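Local coordinates for deoxyribose-phosphate aldolase (Toxoplasma gondii, PDB 4EIV), which is an aldolase of the class I type, built as a closed eight-stranded parallel beta/alpha (TIM) barrel, at residues Phe92-Gly97 / Asp122-Asn127; Leu183-Gly188 / Thr192-Phe197. One frame throughout, in Å; residues are numbered along the deposited sequence. Where two conformers were deposited one is given.

How the contacts relate
Both contacts lie in loops that follow barrel strands and lead toward helices, but at different depths. Contact 1 joins the loops after strands 85-90 and 116-120 and lies about 17 Å from the centre of the chain, partly at the surface; it is held by a salt bridge and two bridging waters. Contact 2, its centre about 9 Å from that of the chain, folds the single loop after strand 182-184 back on itself, and its segments meet through van der Waals contacts and one water, while Thr185, Ser186 and His193 find polar partners on Glu237. The centres of the two contacts are 15 Å apart, and they touch where the Phe92 ring packs against Ser187.

Contact 1. Residues Phe92-Gly97 / Asp122-Asn127; sequences FPEGTG and DWRRMN
Arg124 holds Glu94 end-on, with both terminal nitrogens directed at one carboxylate oxygen. Arg124 NH2 lies 2.8 Å from Glu94 OE1 (N-H...O 153°) and Arg124 NH1 3.1 Å from the same atom, in a more bent bond. OE1 sits in the guanidinium plane, yet both nitrogens reach it from one face of the carboxylate, the two planes being turned 53° apart. Glu94 is bent at chi2 (-66°), which folds its carboxylate back to this meeting point. Water 1 accepts from Trp123 NE1 at 2.9 Å and also lies within bonding distance of Pro93 O and Glu94 OE1. Water 2 donates to Glu94 O and, at 2.7 Å, to Asp122 OD1. Trp123 CZ2 lies 3.3 Å from the guanidinium plane of Arg124, over its centre. Packing closes at Gly95, which has a positive phi and whose O is 3.2 Å from Asp122 CB. Asp122 OD2 turns instead to Arg125 NE, 3.0 Å away, and Arg125 also pairs with Glu128. A salt bridge and two ordered waters thus join the loops after strands 85-90 and 116-120, and the paired arginine would be expected to favour an ionised Glu94.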
loop_
_atom_site.group_PDB
_atom_site.type_symbol
_atom_site.label_atom_id
_atom_site.label_comp_id
_atom_site.label_asym_id
_atom_site.label_seq_id
_atom_site.Cartn_x
_atom_site.Cartn_y
_atom_site.Cartn_z
ATOM N N PHE A 92 -22.120 -17.531 14.446
ATOM C CA PHE A 92 -23.063 -16.962 13.513
ATOM C C PHE A 92 -24.353 -17.788 13.505
ATOM O O PHE A 92 -24.341 -18.985 13.767
ATOM C CB PHE A 92 -22.479 -16.933 12.076
ATOM C CG PHE A 92 -21.670 -15.697 11.745
ATOM C CD1 PHE A 92 -22.028 -14.887 10.673
ATOM C CD2 PHE A 92 -20.535 -15.383 12.491
ATOM C CE1 PHE A 92 -21.281 -13.759 10.360
ATOM C CE2 PHE A 92 -19.769 -14.259 12.170
ATOM C CZ PHE A 92 -20.156 -13.452 11.117
ATOM N N PRO A 93 -25.470 -17.149 13.139
ATOM C CA PRO A 93 -25.615 -15.744 12.730
ATOM C C PRO A 93 -26.042 -14.796 13.843
ATOM O O PRO A 93 -26.127 -13.595 13.590
ATOM C CB PRO A 93 -26.731 -15.811 11.680
ATOM C CG PRO A 93 -27.617 -16.902 12.173
ATOM C CD PRO A 93 -26.716 -17.899 12.879
ATOM N N GLU A 94 -26.327 -15.310 15.049
ATOM C CA GLU A 94 -26.923 -14.506 16.120
ATOM C C GLU A 94 -26.086 -14.240 17.352
ATOM O O GLU A 94 -26.530 -13.462 18.226
ATOM C CB GLU A 94 -28.273 -15.119 16.539
ATOM C CG GLU A 94 -29.328 -15.103 15.445
ATOM C CD GLU A 94 -29.791 -13.700 15.027
ATOM O OE1 GLU A 94 -29.464 -12.721 15.707
ATOM O OE2 GLU A 94 -30.531 -13.585 14.027
ATOM N N GLY A 95 -24.906 -14.852 17.473
ATOM C CA GLY A 95 -24.026 -14.584 18.622
ATOM C C GLY A 95 -24.533 -15.186 19.918
ATOM O O GLY A 95 -24.278 -14.641 20.976
ATOM N N THR A 96 -25.259 -16.304 19.807
ATOM C CA THR A 96 -25.929 -16.967 20.920
ATOM C C THR A 96 -25.180 -18.150 21.547
ATOM O O THR A 96 -25.715 -18.857 22.383
ATOM C CB THR A 96 -27.324 -17.461 20.455
ATOM O OG1 THR A 96 -27.182 -18.193 19.216
ATOM C CG2 THR A 96 -28.266 -16.299 20.230
ATOM N N GLY A 97 -23.959 -18.392 21.100
ATOM C CA GLY A 97 -23.165 -19.482 21.667
ATOM C C GLY A 97 -22.534 -19.182 23.018
ATOM O O GLY A 97 -22.664 -18.100 23.588
ATOM N N ASP A 122 -21.974 -11.640 21.372
ATOM C CA ASP A 122 -23.370 -11.623 21.826
ATOM C C ASP A 122 -23.693 -10.142 22.018
ATOM O O ASP A 122 -23.730 -9.603 23.124
ATOM C CB ASP A 122 -23.520 -12.430 23.128
ATOM C CG ASP A 122 -24.977 -12.768 23.453
ATOM O OD1 ASP A 122 -25.912 -12.220 22.805
ATOM O OD2 ASP A 122 -25.187 -13.605 24.370
ATOM N N TRP A 123 -23.975 -9.474 20.905
ATOM C CA TRP A 123 -24.155 -8.024 20.898
ATOM C C TRP A 123 -25.400 -7.599 21.681
ATOM O O TRP A 123 -25.444 -6.511 22.245
ATOM C CB TRP A 123 -24.214 -7.497 19.450
ATOM C CG TRP A 123 -25.215 -8.210 18.598
ATOM C CD1 TRP A 123 -25.009 -9.326 17.783
ATOM C CD2 TRP A 123 -26.574 -7.858 18.446
ATOM N NE1 TRP A 123 -26.161 -9.672 17.178
ATOM C CE2 TRP A 123 -27.146 -8.786 17.549
ATOM C CE3 TRP A 123 -27.374 -6.870 19.000
ATOM C CZ2 TRP A 123 -28.478 -8.741 17.193
ATOM C CZ3 TRP A 123 -28.707 -6.801 18.623
ATOM C CH2 TRP A 123 -29.245 -7.742 17.744
ATOM N N ARG A 124 -26.383 -8.490 21.765
ATOM C CA ARG A 124 -27.606 -8.156 22.496
ATOM C C ARG A 124 -27.332 -7.873 23.962
ATOM O O ARG A 124 -28.020 -7.060 24.604
ATOM C CB ARG A 124 -28.625 -9.290 22.363
ATOM C CG ARG A 124 -29.263 -9.379 21.004
ATOM C CD ARG A 124 -30.233 -10.556 20.938
ATOM N NE ARG A 124 -30.870 -10.647 19.645
ATOM C CZ ARG A 124 -30.359 -11.235 18.571
ATOM N NH1 ARG A 124 -29.178 -11.842 18.631
ATOM N NH2 ARG A 124 -31.060 -11.226 17.441
ATOM N N ARG A 125 -26.325 -8.538 24.525
ATOM C CA ARG A 125 -26.043 -8.372 25.935
ATOM C C ARG A 125 -25.687 -6.949 26.329
ATOM O O ARG A 125 -25.969 -6.511 27.441
ATOM C CB ARG A 125 -24.933 -9.324 26.346
ATOM C CG ARG A 125 -25.243 -10.800 26.161
ATOM C CD ARG A 125 -26.259 -11.300 27.157
ATOM N NE ARG A 125 -26.536 -12.720 26.950
ATOM C CZ ARG A 125 -27.248 -13.458 27.791
ATOM N NH1 ARG A 125 -27.463 -14.746 27.550
ATOM N NH2 ARG A 125 -27.729 -12.905 28.892
ATOM N N MET A 126 -25.085 -6.220 25.396
ATOM C CA MET A 126 -24.727 -4.820 25.624
ATOM C C MET A 126 -25.953 -3.934 25.847
ATOM O O MET A 126 -25.871 -2.896 26.524
ATOM C CB MET A 126 -23.924 -4.289 24.434
ATOM C CG MET A 126 -22.622 -5.016 24.168
ATOM S SD MET A 126 -21.406 -4.924 25.494
ATOM C CE MET A 126 -21.017 -3.192 25.338
ATOM N N ASN A 127 -27.085 -4.329 25.287
ATOM C CA ASN A 127 -28.316 -3.578 25.462
ATOM C C ASN A 127 -28.934 -3.777 26.846
ATOM O O ASN A 127 -29.638 -2.891 27.342
ATOM C CB ASN A 127 -29.369 -4.001 24.427
ATOM C CG ASN A 127 -28.953 -3.732 22.993
ATOM O OD1 ASN A 127 -28.208 -2.795 22.701
ATOM N ND2 ASN A 127 -29.475 -4.558 22.067
HETATM O O HOH W 1 -27.071 -11.078 14.813
HETATM O O HOH W 2 -26.651 -11.431 20.319
#

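Contact 2. Residues Leu183-Gly188 / Thr192-Phe197; sequences LQTSSG and THATMF
Ser186 meets His193 where the loop after strand 182-184 of the TIM barrel doubles back before helix 196-210. The Ser186 hydroxyl approaches the histidine's backbone, with Ser186 OG 3.4 Å from His193 CA, and lies oblique to the ring. A chi1 of 44° sets this OG between the serine's own N and carbonyl carbon, and there Ser186 OG accepts from Thr185 OG1 at 2.8 Å. Glu237, on the next barrel strand, supplies the outside polar partner: its OE2 bonds both Ser186 OG and His193 ND1, tying the two sides of the loop through one carboxylate oxygen. Within 183-188, Gln184 NE2 reaches forward along the chain to Ser186 O at 3.0 Å, a nearly straight bond (164°) that ties the strand end to the turn. Water 3 donates to Thr192 O and, in the conformer given, accepts a weak bond from Ser187 N, spanning the two backbones. The imidazole presents its edge to Gly188, whose O lies near the ring plane in the conformer given. Thr185 packs beside Ala194, and its OG1 also bonds the backbone N of Glu237; the methyl Ala194 CB lies 3.6 Å from Thr185 OG1 and 3.9 Å from Thr185 CG2.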
loop_
_atom_site.group_PDB
_atom_site.type_symbol
_atom_site.label_atom_id
_atom_site.label_comp_id
_atom_site.label_asym_id
_atom_site.label_seq_id
_atom_site.Cartn_x
_atom_site.Cartn_y
_atom_site.Cartn_z
ATOM N N LEU A 183 -10.748 -5.919 14.437
ATOM C CA LEU A 183 -12.111 -5.510 14.766
ATOM C C LEU A 183 -12.872 -5.358 13.460
ATOM O O LEU A 183 -12.455 -4.621 12.571
ATOM C CB LEU A 183 -12.142 -4.193 15.521
ATOM C CG LEU A 183 -11.452 -4.219 16.874
ATOM C CD1 LEU A 183 -11.555 -2.838 17.546
ATOM C CD2 LEU A 183 -12.023 -5.319 17.784
ATOM N N GLN A 184 -13.952 -6.121 13.329
ATOM C CA GLN A 184 -14.786 -6.129 12.160
ATOM C C GLN A 184 -16.072 -5.418 12.542
ATOM O O GLN A 184 -16.704 -5.716 13.552
ATOM C CB GLN A 184 -15.034 -7.564 11.701
ATOM C CG GLN A 184 -16.006 -7.681 10.523
ATOM C CD GLN A 184 -16.081 -9.091 9.939
ATOM O OE1 GLN A 184 -15.121 -9.856 10.003
ATOM N NE2 GLN A 184 -17.236 -9.432 9.391
ATOM N N THR A 185 -16.500 -4.490 11.704
ATOM C CA THR A 185 -17.646 -3.657 12.035
ATOM C C THR A 185 -18.944 -4.415 12.242
ATOM O O THR A 185 -19.704 -4.114 13.136
ATOM C CB THR A 185 -17.915 -2.599 10.917
ATOM O OG1 THR A 185 -18.122 -3.242 9.643
ATOM C CG2 THR A 185 -16.777 -1.602 10.815
ATOM N N SER A 186 -19.189 -5.393 11.396
ATOM C CA SER A 186 -20.562 -5.921 11.229
ATOM C C SER A 186 -20.510 -7.238 10.501
ATOM O O SER A 186 -19.519 -7.576 9.831
ATOM C CB SER A 186 -21.426 -4.895 10.463
ATOM O OG SER A 186 -20.720 -4.356 9.347
ATOM N N SER A 187 -21.556 -8.024 10.708
ATOM C CA SER A 187 -21.659 -9.390 10.227
ATOM C C SER A 187 -21.812 -9.665 8.737
ATOM O O SER A 187 -21.333 -10.699 8.242
ATOM C CB SER A 187 -22.890 -10.015 10.882
ATOM O OG SER A 187 -23.402 -11.000 10.017
ATOM N N GLY A 188 -22.541 -8.795 8.047
ATOM C CA GLY A 188 -22.870 -9.010 6.639
ATOM C C GLY A 188 -24.276 -9.573 6.488
ATOM O O GLY A 188 -25.017 -9.217 5.562
ATOM N N THR A 192 -27.834 -3.743 8.988
ATOM C CA THR A 192 -26.981 -2.564 8.869
ATOM C C THR A 192 -25.513 -3.020 8.881
ATOM O O THR A 192 -25.147 -4.118 9.322
ATOM C CB THR A 192 -27.274 -1.509 9.951
ATOM O OG1 THR A 192 -26.936 -2.036 11.230
ATOM C CG2 THR A 192 -28.759 -1.085 9.923
ATOM N N HIS A 193 -24.661 -2.142 8.389
ATOM C CA HIS A 193 -23.264 -2.449 8.141
ATOM C C HIS A 193 -22.417 -1.267 8.550
ATOM O O HIS A 193 -22.875 -0.385 9.279
ATOM C CB HIS A 193 -23.116 -2.771 6.652
ATOM C CG HIS A 193 -24.044 -3.854 6.207
ATOM N ND1 HIS A 193 -23.760 -5.187 6.397
ATOM C CD2 HIS A 193 -25.271 -3.805 5.637
ATOM C CE1 HIS A 193 -24.764 -5.917 5.946
ATOM N NE2 HIS A 193 -25.698 -5.104 5.479
ATOM N N ALA A 194 -21.180 -1.214 8.083
ATOM C CA ALA A 194 -20.306 -0.127 8.457
ATOM C C ALA A 194 -20.867 1.210 8.048
ATOM O O ALA A 194 -21.462 1.359 6.978
ATOM C CB ALA A 194 -18.919 -0.289 7.815
ATOM N N THR A 195 -20.646 2.200 8.908
ATOM C CA THR A 195 -20.933 3.594 8.553
ATOM C C THR A 195 -19.705 4.421 8.921
ATOM O O THR A 195 -18.824 3.966 9.661
ATOM C CB THR A 195 -22.114 4.179 9.308
ATOM O OG1 THR A 195 -21.848 4.106 10.705
ATOM C CG2 THR A 195 -23.437 3.460 8.966
ATOM N N MET A 196 -19.645 5.629 8.387
ATOM C CA MET A 196 -18.579 6.554 8.748
ATOM C C MET A 196 -18.517 6.677 10.283
ATOM O O MET A 196 -17.447 6.646 10.895
ATOM C CB MET A 196 -18.860 7.890 8.065
ATOM C CG MET A 196 -17.860 8.977 8.302
ATOM S SD MET A 196 -18.331 10.419 7.329
ATOM C CE MET A 196 -17.130 11.595 7.969
ATOM N N PHE A 197 -19.683 6.775 10.906
ATOM C CA PHE A 197 -19.792 6.904 12.361
ATOM C C PHE A 197 -19.166 5.730 13.077
ATOM O O PHE A 197 -18.339 5.930 13.954
ATOM C CB PHE A 197 -21.285 7.068 12.738
ATOM C CG PHE A 197 -21.558 7.054 14.214
ATOM C CD1 PHE A 197 -21.267 8.140 14.999
ATOM C CD2 PHE A 197 -22.113 5.938 14.807
ATOM C CE1 PHE A 197 -21.527 8.125 16.371
ATOM C CE2 PHE A 197 -22.390 5.917 16.165
ATOM C CZ PHE A 197 -22.081 7.004 16.940
HETATM O O HOH W 3 -24.119 -6.693 10.243
#